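Local coordinates for acyl-CoA N-acyltransferases (NAT) superfamily protein (Arabidopsis thaliana, PDB 6TH0) that probably transfers the acetyl group of acetyl-CoA to the N-terminal methionine of transmembrane proteins and to protein lysines, this chain being its GNAT-fold catalytic part, at residues Y133-A138 and H159-I164; R153-L158 and S171-Y176; V67-V72 and V95-L100; L16-Q21 and E61-F66. One frame throughout, in Å; residues are numbered along the deposited sequence.

Contact 1. Residues Y133-A138 and H159-I164; sequences YLHVIA and HGFYLI. With ACO (acetyl coenzyme *a), chain C.
Ile137, packed against the ring of Tyr162, gives its backbone N-H to the acetyl oxygen of the cosubstrate, with Ile137 N 3.0 Å from atom O of acetyl-CoA and an N-H...O angle of 162°. The donor stands at the end of strand 129-137, where acetyl-CoA enters between the diverging parallel strands 93-102 and 129-137, the splayed-strand cleft of GNAT enzymes; the opposing segment belongs to the hairpin of the last two strands. Phe161 and Tyr162 both face Phe169 in a classic beta bulge, and both side chains point toward strand 129-137. Phe161 stacks face to face on His135, the centroids 4.1 Å apart and the planes at 25°, with Phe161 CZ over the centre of the imidazole. Both ring nitrogens of His135 are held from outside, ND1 by the Tyr96 hydroxyl and NE2 by Glu78. An alanine here would remove the ring stacked against Phe161 and would probably leave Tyr96 and Glu78 without their shared partner. With CG of Tyr162 opposite its own carbonyl carbon (chi1 -70°), the phenol runs past Ile137, whose CG1 comes within 3.5 Å of Tyr162 CD2. The Tyr162 hydroxyl donates a weak hydrogen bond of 3.0 Å from OH to His135 O. Farther out, Ile137 and Ile164 meet tip to tip, CD1 to CD1, at 3.6 Å, while Tyr162 OH stops 4.0 Å from the acetyl methyl carbon CH3.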
# COMPACT_ATOMS: atom_id res chain seq x y z
N TYR A 133 6.94 -4.92 0.53
CA TYR A 133 7.64 -3.98 1.39
C TYR A 133 7.03 -2.59 1.22
O TYR A 133 6.21 -2.34 0.33
CB TYR A 133 9.17 -3.97 1.15
CG TYR A 133 9.71 -3.28 -0.10
CD1 TYR A 133 9.50 -3.82 -1.38
CD2 TYR A 133 10.49 -2.13 0.00
CE1 TYR A 133 10.02 -3.18 -2.52
CE2 TYR A 133 11.01 -1.50 -1.12
CZ TYR A 133 10.78 -2.03 -2.38
OH TYR A 133 11.32 -1.39 -3.50
N LEU A 134 7.39 -1.71 2.14
CA LEU A 134 6.84 -0.36 2.18
C LEU A 134 7.63 0.45 3.20
O LEU A 134 8.45 -0.09 3.95
CB LEU A 134 5.35 -0.38 2.53
CG LEU A 134 5.12 -0.83 3.98
CD1 LEU A 134 3.87 -0.17 4.48
CD2 LEU A 134 5.02 -2.36 4.14
N HIS A 135 7.34 1.74 3.24
CA HIS A 135 7.90 2.64 4.23
C HIS A 135 6.75 3.27 5.00
O HIS A 135 5.72 3.62 4.43
CB HIS A 135 8.77 3.73 3.59
CG HIS A 135 10.00 3.20 2.92
ND1 HIS A 135 10.02 2.79 1.60
CD2 HIS A 135 11.26 3.03 3.39
CE1 HIS A 135 11.25 2.39 1.29
NE2 HIS A 135 12.01 2.52 2.36
N VAL A 136 6.93 3.36 6.31
CA VAL A 136 5.97 3.96 7.22
C VAL A 136 6.60 5.19 7.83
O VAL A 136 7.77 5.16 8.24
CB VAL A 136 5.55 2.94 8.31
CG1 VAL A 136 4.56 3.55 9.27
CG2 VAL A 136 5.02 1.66 7.67
N ILE A 137 5.84 6.28 7.92
CA ILE A 137 6.34 7.44 8.64
C ILE A 137 6.64 7.00 10.07
O ILE A 137 5.81 6.34 10.71
CB ILE A 137 5.31 8.57 8.62
CG1 ILE A 137 5.15 9.11 7.20
CG2 ILE A 137 5.71 9.66 9.60
CD1 ILE A 137 4.01 10.12 7.06
N ALA A 138 7.81 7.39 10.58
CA ALA A 138 8.34 6.76 11.80
C ALA A 138 7.56 7.12 13.05
O ALA A 138 7.63 6.38 14.04
CB ALA A 138 9.81 7.12 11.99
N HIS A 159 16.58 8.06 7.39
CA HIS A 159 16.49 9.44 7.83
C HIS A 159 16.11 10.39 6.70
O HIS A 159 16.60 10.27 5.57
CB HIS A 159 17.82 9.85 8.45
CG HIS A 159 18.22 8.98 9.60
ND1 HIS A 159 17.77 9.19 10.89
CD2 HIS A 159 19.01 7.88 9.65
CE1 HIS A 159 18.27 8.26 11.68
NE2 HIS A 159 19.03 7.45 10.96
N GLY A 160 15.22 11.33 7.00
CA GLY A 160 14.84 12.30 5.98
C GLY A 160 14.12 11.72 4.79
O GLY A 160 14.17 12.31 3.71
N PHE A 161 13.47 10.57 4.95
CA PHE A 161 12.84 9.89 3.82
C PHE A 161 11.71 10.73 3.23
O PHE A 161 11.57 10.82 2.00
CB PHE A 161 12.33 8.53 4.28
CG PHE A 161 11.89 7.65 3.15
CD1 PHE A 161 12.82 6.94 2.40
CD2 PHE A 161 10.54 7.49 2.86
CE1 PHE A 161 12.41 6.13 1.35
CE2 PHE A 161 10.13 6.67 1.82
CZ PHE A 161 11.06 5.98 1.07
N TYR A 162 10.86 11.28 4.08
CA TYR A 162 9.64 11.97 3.72
C TYR A 162 9.78 13.48 3.87
O TYR A 162 10.51 13.97 4.73
CB TYR A 162 8.47 11.49 4.57
CG TYR A 162 8.01 10.08 4.26
CD1 TYR A 162 7.55 9.75 3.00
CD2 TYR A 162 7.99 9.09 5.24
CE1 TYR A 162 7.12 8.48 2.70
CE2 TYR A 162 7.54 7.80 4.95
CZ TYR A 162 7.10 7.52 3.68
OH TYR A 162 6.66 6.26 3.35
N LEU A 163 9.08 14.22 3.01
CA LEU A 163 9.01 15.67 3.09
C LEU A 163 7.53 16.04 3.15
O LEU A 163 6.79 15.78 2.20
CB LEU A 163 9.69 16.33 1.89
CG LEU A 163 9.57 17.85 1.73
CD1 LEU A 163 10.14 18.56 2.95
CD2 LEU A 163 10.26 18.32 0.46
N ILE A 164 7.10 16.62 4.28
CA ILE A 164 5.69 16.89 4.53
C ILE A 164 5.56 18.29 5.11
O ILE A 164 6.09 18.58 6.19
CB ILE A 164 5.07 15.86 5.50
CG1 ILE A 164 5.31 14.44 5.00
CG2 ILE A 164 3.58 16.14 5.66
CD1 ILE A 164 4.89 13.39 5.96
N1A ACO C . -13.09 -3.81 17.33
C2A ACO C . -12.23 -2.93 17.93
N3A ACO C . -11.00 -2.51 17.57
C4A ACO C . -10.59 -3.08 16.37
C5A ACO C . -11.38 -4.01 15.62
C6A ACO C . -12.64 -4.35 16.15
N6A ACO C . -13.44 -5.24 15.48
N7A ACO C . -10.72 -4.42 14.46
C8A ACO C . -9.55 -3.75 14.50
N9A ACO C . -9.42 -2.94 15.63
C1B ACO C . -8.29 -2.08 16.00
C2B ACO C . -6.87 -2.72 15.66
O2B ACO C . -6.51 -3.59 16.65
C3B ACO C . -6.10 -1.32 15.80
O3B ACO C . -6.09 -1.07 17.12
P3B ACO C . -4.60 -0.12 17.66
O7A ACO C . -5.03 1.19 17.06
O8A ACO C . -4.64 -0.23 19.17
O9A ACO C . -3.53 -0.87 16.90
C4B ACO C . -7.06 -0.34 15.03
O4B ACO C . -8.42 -0.83 15.27
C5B ACO C . -6.71 -0.26 13.53
O5B ACO C . -6.67 -1.53 12.94
P1A ACO C . -7.51 -1.48 11.53
O1A ACO C . -8.93 -1.14 11.81
O2A ACO C . -7.14 -2.70 10.75
O3A ACO C . -6.95 -0.21 10.55
P2A ACO C . -8.01 0.94 10.23
O4A ACO C . -9.00 0.52 9.20
O5A ACO C . -8.45 1.73 11.42
O6A ACO C . -7.06 2.08 9.32
CBP ACO C . -5.01 3.31 9.02
CCP ACO C . -5.76 2.13 9.79
CDP ACO C . -4.89 2.89 7.57
CEP ACO C . -3.63 3.55 9.62
CAP ACO C . -5.94 4.54 9.18
OAP ACO C . -5.88 5.06 10.51
C9P ACO C . -5.60 5.71 8.25
O9P ACO C . -6.18 5.84 7.19
N8P ACO C . -4.69 6.65 8.68
C7P ACO C . -4.31 7.83 7.83
C6P ACO C . -3.58 7.38 6.60
C5P ACO C . -2.31 6.76 7.06
O5P ACO C . -1.64 7.14 8.01
N4P ACO C . -1.87 5.67 6.33
C3P ACO C . -0.63 5.05 6.81
C2P ACO C . 0.08 4.44 5.66
S1P ACO C . 1.66 3.70 6.32
C ACO C . 2.67 5.16 6.11
O ACO C . 3.04 5.84 7.04
CH3 ACO C . 3.00 5.54 4.76

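Contact 2. Residues R153-L158 and S171-Y176; sequences RCVRRL and SYLFVY
Leu173 is embraced by three residues of the neighbouring strand. Its CD2 lies 3.7 Å from Val155 CB and touches Arg156 as well, at 3.6 Å from NE; both of these side chains run alongside that of Leu173 and point the same way. Leu158 crosses at a slant to bring CD1 against the leucine CB. The backbone of Leu173 is bonded as well: its O accepts Val155 N in a nearly straight bond (2.9 Å, 172°) and its N donates to Arg156 O. The far end of Arg156 goes on to a salt bridge with Asp81. This is the antiparallel hairpin of strands 153-164 and 167-177 that closes one side of the GNAT sheet, strand 153-164 forming its edge within the chain. Arg153 contributes mainly backbone: its N reaches Val175 O at 2.8 Å and its O takes Val175 N in return, while its guanidinium turns to Ser151 O. Tyr172 sits with Cys154, Phe174 and Arg157 on the face opposite Leu173, Arg153 and Leu158. Cys154, its sulfur opposite the backbone N (chi1 -171°), lets SG meet two rings at once, obliquely beside Tyr172 at 3.8 Å from CG and over the face of Phe174 at 4.2 Å from the centroid. The guanidinium of Arg157, paired with Asp170, stands almost perpendicular to the Tyr172 ring (89°), with the Tyr172 hydroxyl at its edge. Ser171 OG is buried against Leu158 CB without a polar partner.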
# COMPACT_ATOMS: atom_id res chain seq x y z
N ARG A 153 8.13 -7.37 9.12
CA ARG A 153 9.32 -7.14 9.94
C ARG A 153 9.76 -5.68 9.75
O ARG A 153 9.87 -5.21 8.62
CB ARG A 153 10.45 -8.08 9.53
CG ARG A 153 10.51 -9.34 10.32
CD ARG A 153 9.31 -10.20 10.05
NE ARG A 153 9.49 -11.52 10.64
CZ ARG A 153 8.61 -12.52 10.55
NH1 ARG A 153 7.47 -12.34 9.91
NH2 ARG A 153 8.89 -13.69 11.12
N CYS A 154 10.03 -5.00 10.86
CA CYS A 154 10.58 -3.64 10.84
C CYS A 154 12.09 -3.75 10.69
O CYS A 154 12.76 -4.32 11.56
CB CYS A 154 10.21 -2.88 12.11
SG CYS A 154 10.66 -1.12 11.96
N VAL A 155 12.62 -3.33 9.54
CA VAL A 155 14.01 -3.58 9.20
C VAL A 155 14.96 -2.50 9.71
O VAL A 155 15.93 -2.81 10.41
CB VAL A 155 14.16 -3.74 7.68
CG1 VAL A 155 15.63 -3.96 7.31
CG2 VAL A 155 13.28 -4.86 7.18
N ARG A 156 14.70 -1.25 9.35
CA ARG A 156 15.66 -0.18 9.65
C ARG A 156 14.97 1.17 9.48
O ARG A 156 13.92 1.28 8.86
CB ARG A 156 16.90 -0.28 8.75
CG ARG A 156 16.60 -0.28 7.25
CD ARG A 156 17.78 -0.93 6.53
NE ARG A 156 17.47 -1.21 5.14
CZ ARG A 156 18.09 -2.13 4.40
NH1 ARG A 156 19.04 -2.88 4.94
NH2 ARG A 156 17.74 -2.31 3.13
N ARG A 157 15.62 2.19 10.02
CA ARG A 157 15.14 3.57 9.93
C ARG A 157 15.88 4.32 8.83
O ARG A 157 17.11 4.27 8.76
CB ARG A 157 15.34 4.28 11.27
CG ARG A 157 14.72 5.67 11.34
CD ARG A 157 15.04 6.32 12.67
NE ARG A 157 14.31 7.56 12.84
CZ ARG A 157 13.20 7.67 13.56
NH1 ARG A 157 12.59 8.83 13.66
NH2 ARG A 157 12.69 6.60 14.17
N LEU A 158 15.13 5.00 7.97
CA LEU A 158 15.69 5.85 6.92
C LEU A 158 15.49 7.31 7.30
O LEU A 158 14.35 7.76 7.46
CB LEU A 158 15.03 5.56 5.57
CG LEU A 158 15.41 4.19 4.98
CD1 LEU A 158 14.84 3.05 5.81
CD2 LEU A 158 15.01 4.08 3.52
N SER A 171 11.48 7.50 8.07
CA SER A 171 10.57 6.39 7.81
C SER A 171 11.15 5.11 8.38
O SER A 171 12.34 5.02 8.71
CB SER A 171 10.31 6.21 6.31
OG SER A 171 11.48 5.73 5.67
N TYR A 172 10.28 4.12 8.57
CA TYR A 172 10.70 2.75 8.83
C TYR A 172 10.44 1.91 7.59
O TYR A 172 9.36 1.99 7.00
CB TYR A 172 9.97 2.12 10.01
CG TYR A 172 10.35 2.65 11.35
CD1 TYR A 172 11.66 2.59 11.80
CD2 TYR A 172 9.39 3.15 12.22
CE1 TYR A 172 12.02 3.03 13.06
CE2 TYR A 172 9.73 3.58 13.49
CZ TYR A 172 11.04 3.54 13.89
OH TYR A 172 11.38 4.00 15.13
N LEU A 173 11.43 1.10 7.21
CA LEU A 173 11.25 0.10 6.17
C LEU A 173 10.61 -1.15 6.77
O LEU A 173 11.09 -1.66 7.78
CB LEU A 173 12.60 -0.27 5.56
CG LEU A 173 12.62 -1.54 4.70
CD1 LEU A 173 11.83 -1.31 3.43
CD2 LEU A 173 14.05 -2.01 4.39
N PHE A 174 9.50 -1.62 6.19
CA PHE A 174 8.83 -2.84 6.64
C PHE A 174 8.81 -3.83 5.49
O PHE A 174 8.57 -3.45 4.36
CB PHE A 174 7.38 -2.62 7.10
CG PHE A 174 7.23 -2.20 8.54
CD1 PHE A 174 7.01 -3.14 9.53
CD2 PHE A 174 7.27 -0.85 8.88
CE1 PHE A 174 6.85 -2.74 10.86
CE2 PHE A 174 7.11 -0.45 10.19
CZ PHE A 174 6.90 -1.39 11.18
N VAL A 175 9.09 -5.11 5.78
CA VAL A 175 9.12 -6.14 4.74
C VAL A 175 8.33 -7.36 5.19
O VAL A 175 8.30 -7.68 6.38
CB VAL A 175 10.56 -6.55 4.34
CG1 VAL A 175 11.36 -5.33 3.91
CG2 VAL A 175 11.24 -7.27 5.49
N TYR A 176 7.62 -7.97 4.26
CA TYR A 176 7.04 -9.30 4.45
C TYR A 176 7.52 -10.20 3.31
O TYR A 176 7.04 -10.08 2.18
CB TYR A 176 5.51 -9.26 4.47
CG TYR A 176 4.89 -10.60 4.77
CD1 TYR A 176 4.78 -11.07 6.07
CD2 TYR A 176 4.41 -11.40 3.75
CE1 TYR A 176 4.22 -12.30 6.35
CE2 TYR A 176 3.84 -12.64 4.02
CZ TYR A 176 3.75 -13.08 5.32
OH TYR A 176 3.19 -14.31 5.58

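Contact 3. Residues V67-V72 and V95-L100; sequences VTAKIV and VYILTL. With ACO (acetyl coenzyme *a), chain C.
Thr68 O receives two N-H groups from the opposite strand, a sound one from Leu98 N at 2.8 Å and a weak one from Thr99 N at 3.4 Å. This is a classic beta bulge in strand 93-102, set among the central antiparallel strands of the GNAT sheet, with Leu98 and Thr99 both facing Thr68; Thr68 N bonds to Thr99 O within it. Regular pairing follows at Lys70 and Tyr96, where Tyr96 N donates to Lys70 O at 2.9 Å and 172°, with Lys70 N answering to Tyr96 O. A side-chain bond reinforces the bulge. Each threonine tucks its hydroxyl between its backbone N and carbonyl carbon (chi1 62° for Thr68), and the OG1 atoms of Thr68 and Thr99 share a hydrogen bond of 2.6 Å, either able to donate; Thr99 OG1 is also hydrogen-bonded to His23 NE2. Apolar packing occupies the face away from these threonines, where helix 111-123 lies on Val67 and Val95 and helix 141-149 on Leu100. There Ala69 CB rests on Val95 CG1 at 3.6 Å, Ile71 CD1 meets Val95 CG2, and Val67 CB lies 4.0 Å from Leu100 CD1. Leu100 CD2 lies 4.0 Å from methyl carbon CDP of the pantetheine arm. With only an alanine in its place, the branched end would be missing and a gap would probably open between Val67 and that arm. The backbone serves acetyl-CoA too: its pantetheine amide N4P donates to Leu100 O at 2.9 Å and 171°.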
# COMPACT_ATOMS: atom_id res chain seq x y z
N VAL A 67 -5.86 0.88 -1.00
CA VAL A 67 -4.44 0.58 -0.92
C VAL A 67 -3.89 0.58 -2.34
O VAL A 67 -4.58 0.13 -3.26
CB VAL A 67 -4.17 -0.77 -0.23
CG1 VAL A 67 -4.78 -1.91 -1.04
CG2 VAL A 67 -2.67 -0.98 -0.02
N THR A 68 -2.75 1.23 -2.56
CA THR A 68 -2.08 1.23 -3.85
C THR A 68 -0.68 0.63 -3.73
O THR A 68 -0.02 0.76 -2.69
CB THR A 68 -1.97 2.63 -4.43
OG1 THR A 68 -1.19 3.44 -3.55
CG2 THR A 68 -3.37 3.24 -4.59
N ALA A 69 -0.23 -0.05 -4.79
CA ALA A 69 1.05 -0.73 -4.76
C ALA A 69 1.64 -0.78 -6.17
O ALA A 69 0.91 -0.78 -7.16
CB ALA A 69 0.93 -2.16 -4.19
N LYS A 70 2.95 -0.90 -6.26
CA LYS A 70 3.57 -1.03 -7.57
C LYS A 70 4.54 -2.19 -7.55
O LYS A 70 5.01 -2.63 -6.49
CB LYS A 70 4.30 0.24 -8.02
CG LYS A 70 5.52 0.60 -7.18
CD LYS A 70 6.31 1.72 -7.85
CE LYS A 70 7.52 2.15 -7.03
NZ LYS A 70 8.27 3.24 -7.71
N ILE A 71 4.84 -2.66 -8.74
CA ILE A 71 5.69 -3.82 -8.91
C ILE A 71 7.11 -3.34 -9.13
O ILE A 71 7.36 -2.40 -9.90
CB ILE A 71 5.17 -4.68 -10.07
CG1 ILE A 71 3.70 -5.01 -9.82
CG2 ILE A 71 5.98 -5.95 -10.18
CD1 ILE A 71 3.45 -5.87 -8.61
N VAL A 72 8.06 -4.01 -8.47
CA VAL A 72 9.47 -3.62 -8.43
C VAL A 72 10.32 -4.84 -8.76
O VAL A 72 10.12 -5.90 -8.16
CB VAL A 72 9.84 -3.08 -7.03
CG1 VAL A 72 11.26 -2.57 -6.99
CG2 VAL A 72 8.85 -1.99 -6.60
N VAL A 95 6.33 -6.50 -4.39
CA VAL A 95 5.23 -5.55 -4.37
C VAL A 95 5.55 -4.49 -3.32
O VAL A 95 5.88 -4.82 -2.18
CB VAL A 95 3.89 -6.24 -4.08
CG1 VAL A 95 2.76 -5.22 -4.04
CG2 VAL A 95 3.62 -7.31 -5.15
N TYR A 96 5.48 -3.22 -3.73
CA TYR A 96 5.75 -2.08 -2.85
C TYR A 96 4.45 -1.34 -2.57
O TYR A 96 3.87 -0.73 -3.47
CB TYR A 96 6.77 -1.14 -3.51
CG TYR A 96 7.16 0.06 -2.66
CD1 TYR A 96 8.04 -0.07 -1.58
CD2 TYR A 96 6.67 1.33 -2.96
CE1 TYR A 96 8.40 1.01 -0.81
CE2 TYR A 96 7.02 2.43 -2.19
CZ TYR A 96 7.88 2.27 -1.12
OH TYR A 96 8.23 3.37 -0.36
N ILE A 97 4.01 -1.34 -1.31
CA ILE A 97 2.81 -0.57 -0.98
C ILE A 97 3.16 0.90 -0.96
O ILE A 97 4.12 1.32 -0.29
CB ILE A 97 2.21 -1.02 0.36
CG1 ILE A 97 1.59 -2.41 0.24
CG2 ILE A 97 1.17 0.04 0.85
CD1 ILE A 97 1.31 -3.07 1.57
N LEU A 98 2.41 1.69 -1.73
CA LEU A 98 2.60 3.12 -1.86
C LEU A 98 1.73 3.87 -0.85
O LEU A 98 2.22 4.65 -0.04
CB LEU A 98 2.23 3.58 -3.27
CG LEU A 98 3.11 3.02 -4.42
CD1 LEU A 98 2.33 3.06 -5.71
CD2 LEU A 98 4.32 3.91 -4.54
N THR A 99 0.42 3.65 -0.92
CA THR A 99 -0.49 4.37 -0.03
C THR A 99 -1.53 3.41 0.55
O THR A 99 -1.82 2.35 -0.00
CB THR A 99 -1.20 5.51 -0.76
OG1 THR A 99 -2.16 4.99 -1.69
CG2 THR A 99 -0.21 6.42 -1.49
N LEU A 100 -2.08 3.82 1.69
CA LEU A 100 -3.09 3.04 2.39
C LEU A 100 -3.86 4.02 3.24
O LEU A 100 -3.24 4.88 3.86
CB LEU A 100 -2.44 1.96 3.27
CG LEU A 100 -3.31 1.28 4.31
CD1 LEU A 100 -4.26 0.30 3.64
CD2 LEU A 100 -2.45 0.58 5.35
N1A ACO C . -13.09 -3.81 17.33
C2A ACO C . -12.23 -2.93 17.93
N3A ACO C . -11.00 -2.51 17.57
C4A ACO C . -10.59 -3.08 16.37
C5A ACO C . -11.38 -4.01 15.62
C6A ACO C . -12.64 -4.35 16.15
N6A ACO C . -13.44 -5.24 15.48
N7A ACO C . -10.72 -4.42 14.46
C8A ACO C . -9.55 -3.75 14.50
N9A ACO C . -9.42 -2.94 15.63
C1B ACO C . -8.29 -2.08 16.00
C2B ACO C . -6.87 -2.72 15.66
O2B ACO C . -6.51 -3.59 16.65
C3B ACO C . -6.10 -1.32 15.80
O3B ACO C . -6.09 -1.07 17.12
P3B ACO C . -4.60 -0.12 17.66
O7A ACO C . -5.03 1.19 17.06
O8A ACO C . -4.64 -0.23 19.17
O9A ACO C . -3.53 -0.87 16.90
C4B ACO C . -7.06 -0.34 15.03
O4B ACO C . -8.42 -0.83 15.27
C5B ACO C . -6.71 -0.26 13.53
O5B ACO C . -6.67 -1.53 12.94
P1A ACO C . -7.51 -1.48 11.53
O1A ACO C . -8.93 -1.14 11.81
O2A ACO C . -7.14 -2.70 10.75
O3A ACO C . -6.95 -0.21 10.55
P2A ACO C . -8.01 0.94 10.23
O4A ACO C . -9.00 0.52 9.20
O5A ACO C . -8.45 1.73 11.42
O6A ACO C . -7.06 2.08 9.32
CBP ACO C . -5.01 3.31 9.02
CCP ACO C . -5.76 2.13 9.79
CDP ACO C . -4.89 2.89 7.57
CEP ACO C . -3.63 3.55 9.62
CAP ACO C . -5.94 4.54 9.18
OAP ACO C . -5.88 5.06 10.51
C9P ACO C . -5.60 5.71 8.25
O9P ACO C . -6.18 5.84 7.19
N8P ACO C . -4.69 6.65 8.68
C7P ACO C . -4.31 7.83 7.83
C6P ACO C . -3.58 7.38 6.60
C5P ACO C . -2.31 6.76 7.06
O5P ACO C . -1.64 7.14 8.01
N4P ACO C . -1.87 5.67 6.33
C3P ACO C . -0.63 5.05 6.81
C2P ACO C . 0.08 4.44 5.66
S1P ACO C . 1.66 3.70 6.32
C ACO C . 2.67 5.16 6.11
O ACO C . 3.04 5.84 7.04
CH3 ACO C . 3.00 5.54 4.76

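Contact 4. Residues L16-Q21 and E61-F66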
# COMPACT_ATOMS: atom_id res chain seq x y z
N LEU A 16 -11.55 8.10 -9.79
CA LEU A 16 -10.47 9.07 -9.87
C LEU A 16 -10.67 10.25 -8.92
O LEU A 16 -9.80 10.56 -8.11
CB LEU A 16 -10.30 9.56 -11.30
CG LEU A 16 -9.19 10.61 -11.46
CD1 LEU A 16 -7.85 10.00 -11.12
CD2 LEU A 16 -9.18 11.18 -12.86
N GLU A 17 -11.81 10.94 -9.04
CA GLU A 17 -12.06 12.13 -8.21
C GLU A 17 -12.01 11.79 -6.73
O GLU A 17 -11.31 12.46 -5.95
CB GLU A 17 -13.42 12.74 -8.56
CG GLU A 17 -13.62 14.14 -8.00
CD GLU A 17 -15.06 14.62 -8.13
OE1 GLU A 17 -15.75 14.16 -9.07
OE2 GLU A 17 -15.49 15.44 -7.29
N ARG A 18 -12.73 10.75 -6.32
CA ARG A 18 -12.74 10.38 -4.90
C ARG A 18 -11.35 9.97 -4.43
O ARG A 18 -10.92 10.36 -3.34
CB ARG A 18 -13.75 9.26 -4.67
CG ARG A 18 -13.66 8.59 -3.30
CD ARG A 18 -14.14 9.53 -2.19
NE ARG A 18 -14.42 8.76 -0.98
CZ ARG A 18 -14.69 9.30 0.21
NH1 ARG A 18 -14.72 10.62 0.34
NH2 ARG A 18 -14.94 8.53 1.25
N LEU A 19 -10.63 9.20 -5.25
CA LEU A 19 -9.30 8.75 -4.87
C LEU A 19 -8.36 9.92 -4.63
O LEU A 19 -7.63 9.95 -3.63
CB LEU A 19 -8.72 7.83 -5.96
CG LEU A 19 -7.43 7.08 -5.60
CD1 LEU A 19 -7.61 6.05 -4.48
CD2 LEU A 19 -6.81 6.46 -6.86
N GLU A 20 -8.37 10.90 -5.54
CA GLU A 20 -7.49 12.05 -5.37
C GLU A 20 -7.88 12.81 -4.11
O GLU A 20 -7.02 13.19 -3.31
CB GLU A 20 -7.56 12.99 -6.56
CG GLU A 20 -6.86 12.54 -7.82
CD GLU A 20 -6.98 13.58 -8.92
OE1 GLU A 20 -8.12 13.97 -9.25
OE2 GLU A 20 -5.93 14.02 -9.45
N GLN A 21 -9.18 12.98 -3.91
CA GLN A 21 -9.67 13.78 -2.79
C GLN A 21 -9.31 13.15 -1.45
O GLN A 21 -8.82 13.84 -0.54
CB GLN A 21 -11.18 13.95 -2.96
CG GLN A 21 -11.93 14.49 -1.77
CD GLN A 21 -13.21 13.71 -1.55
OE1 GLN A 21 -13.25 12.77 -0.76
NE2 GLN A 21 -14.27 14.09 -2.26
N GLU A 61 -21.27 2.94 -3.99
CA GLU A 61 -20.09 2.55 -4.76
C GLU A 61 -18.87 3.42 -4.50
O GLU A 61 -17.78 3.13 -5.02
CB GLU A 61 -20.42 2.56 -6.26
CG GLU A 61 -21.04 1.27 -6.79
CD GLU A 61 -20.23 0.03 -6.44
OE1 GLU A 61 -18.99 0.10 -6.45
OE2 GLU A 61 -20.85 -1.01 -6.13
N GLU A 62 -19.01 4.47 -3.70
CA GLU A 62 -17.90 5.36 -3.37
C GLU A 62 -16.95 4.67 -2.39
O GLU A 62 -17.38 4.13 -1.38
CB GLU A 62 -18.43 6.66 -2.77
CG GLU A 62 -17.37 7.73 -2.54
CD GLU A 62 -17.91 8.95 -1.80
OE1 GLU A 62 -18.48 8.77 -0.71
OE2 GLU A 62 -17.77 10.07 -2.32
N LEU A 63 -15.65 4.68 -2.71
CA LEU A 63 -14.71 3.98 -1.85
C LEU A 63 -14.57 4.68 -0.50
O LEU A 63 -14.64 5.91 -0.40
CB LEU A 63 -13.34 3.85 -2.53
CG LEU A 63 -12.52 5.10 -2.85
CD1 LEU A 63 -11.69 5.52 -1.66
CD2 LEU A 63 -11.62 4.85 -4.06
N ILE A 64 -14.39 3.88 0.55
CA ILE A 64 -14.11 4.40 1.88
C ILE A 64 -12.76 3.90 2.41
O ILE A 64 -12.39 4.19 3.55
CB ILE A 64 -15.26 4.08 2.85
CG1 ILE A 64 -15.65 2.60 2.78
CG2 ILE A 64 -16.47 4.93 2.51
CD1 ILE A 64 -14.69 1.66 3.47
N GLY A 65 -12.01 3.19 1.58
CA GLY A 65 -10.67 2.76 1.93
C GLY A 65 -9.95 2.42 0.65
O GLY A 65 -10.58 2.19 -0.39
N PHE A 66 -8.63 2.42 0.71
CA PHE A 66 -7.85 2.17 -0.50
C PHE A 66 -6.48 1.64 -0.10
O PHE A 66 -6.00 1.89 1.01
CB PHE A 66 -7.69 3.46 -1.32
CG PHE A 66 -6.99 4.53 -0.58
CD1 PHE A 66 -5.61 4.59 -0.56
CD2 PHE A 66 -7.72 5.44 0.19
CE1 PHE A 66 -4.95 5.57 0.18
CE2 PHE A 66 -7.07 6.41 0.92
CZ PHE A 66 -5.69 6.49 0.91
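Arg18 leaves helix 16-26 with CG opposite the backbone N (chi1 169°), which sets CG against Leu63 CG, and a bend at chi2 (71°) then turns the guanidinium edge onto the Leu63 carbonyl. The first helix of the GNAT fold is thus fastened to the start of strand 63-73, just before a classic beta bulge at Ile64 and Gly65. The grip is side-on: NE and NH2 of Arg18 both donate to Leu63 O, at 2.9 and 3.1 Å, and the oxygen lies in the guanidinium plane, which fixes how that plane is turned. On the helix side, a bent bond of 2.8 Å from Arg18 NH1 to Gln21 OE1 adds a third tie. The carboxylate of Glu62 stacks over one guanidinium face, the planes 16° apart, in a long salt bridge of 3.8 Å from Arg18 NE to Glu62 OE2 to which no N-H points; its other oxygen pairs with Arg55. On the apolar side, Leu19 CD1 lies 4.2 Å from Leu63 CD2 and 4.1 Å from Phe66 CB.

How the contacts relate
All four contacts bear on one mixed sheet. Contacts 1 and 2 share strand 153-164 and are stitched together through strand 167-177, as by the probable hydrogen bond of 2.7 Å from Tyr172 N to Val136 O. Contact 3 joins contact 1 across the parallel strands 93-102 and 129-137, with a probable hydrogen bond of 2.9 Å from Tyr133 N to Val95 O. Contact 1 bonds the acetyl oxygen of acetyl-CoA and contact 3 a pantetheine amide, while backbone N atoms of Val102, Lys108 and Gly110 bind it elsewhere. Contact 4 extends contact 3 along strand 63-73, with Phe66 CE1 3.4 Å from Thr99 OG1, and the side chain of Phe66 comes within about 6 Å of acetyl-CoA. Contacts 2 and 4 lie on opposite sides of the chain's centre, about 28 Å between their centres.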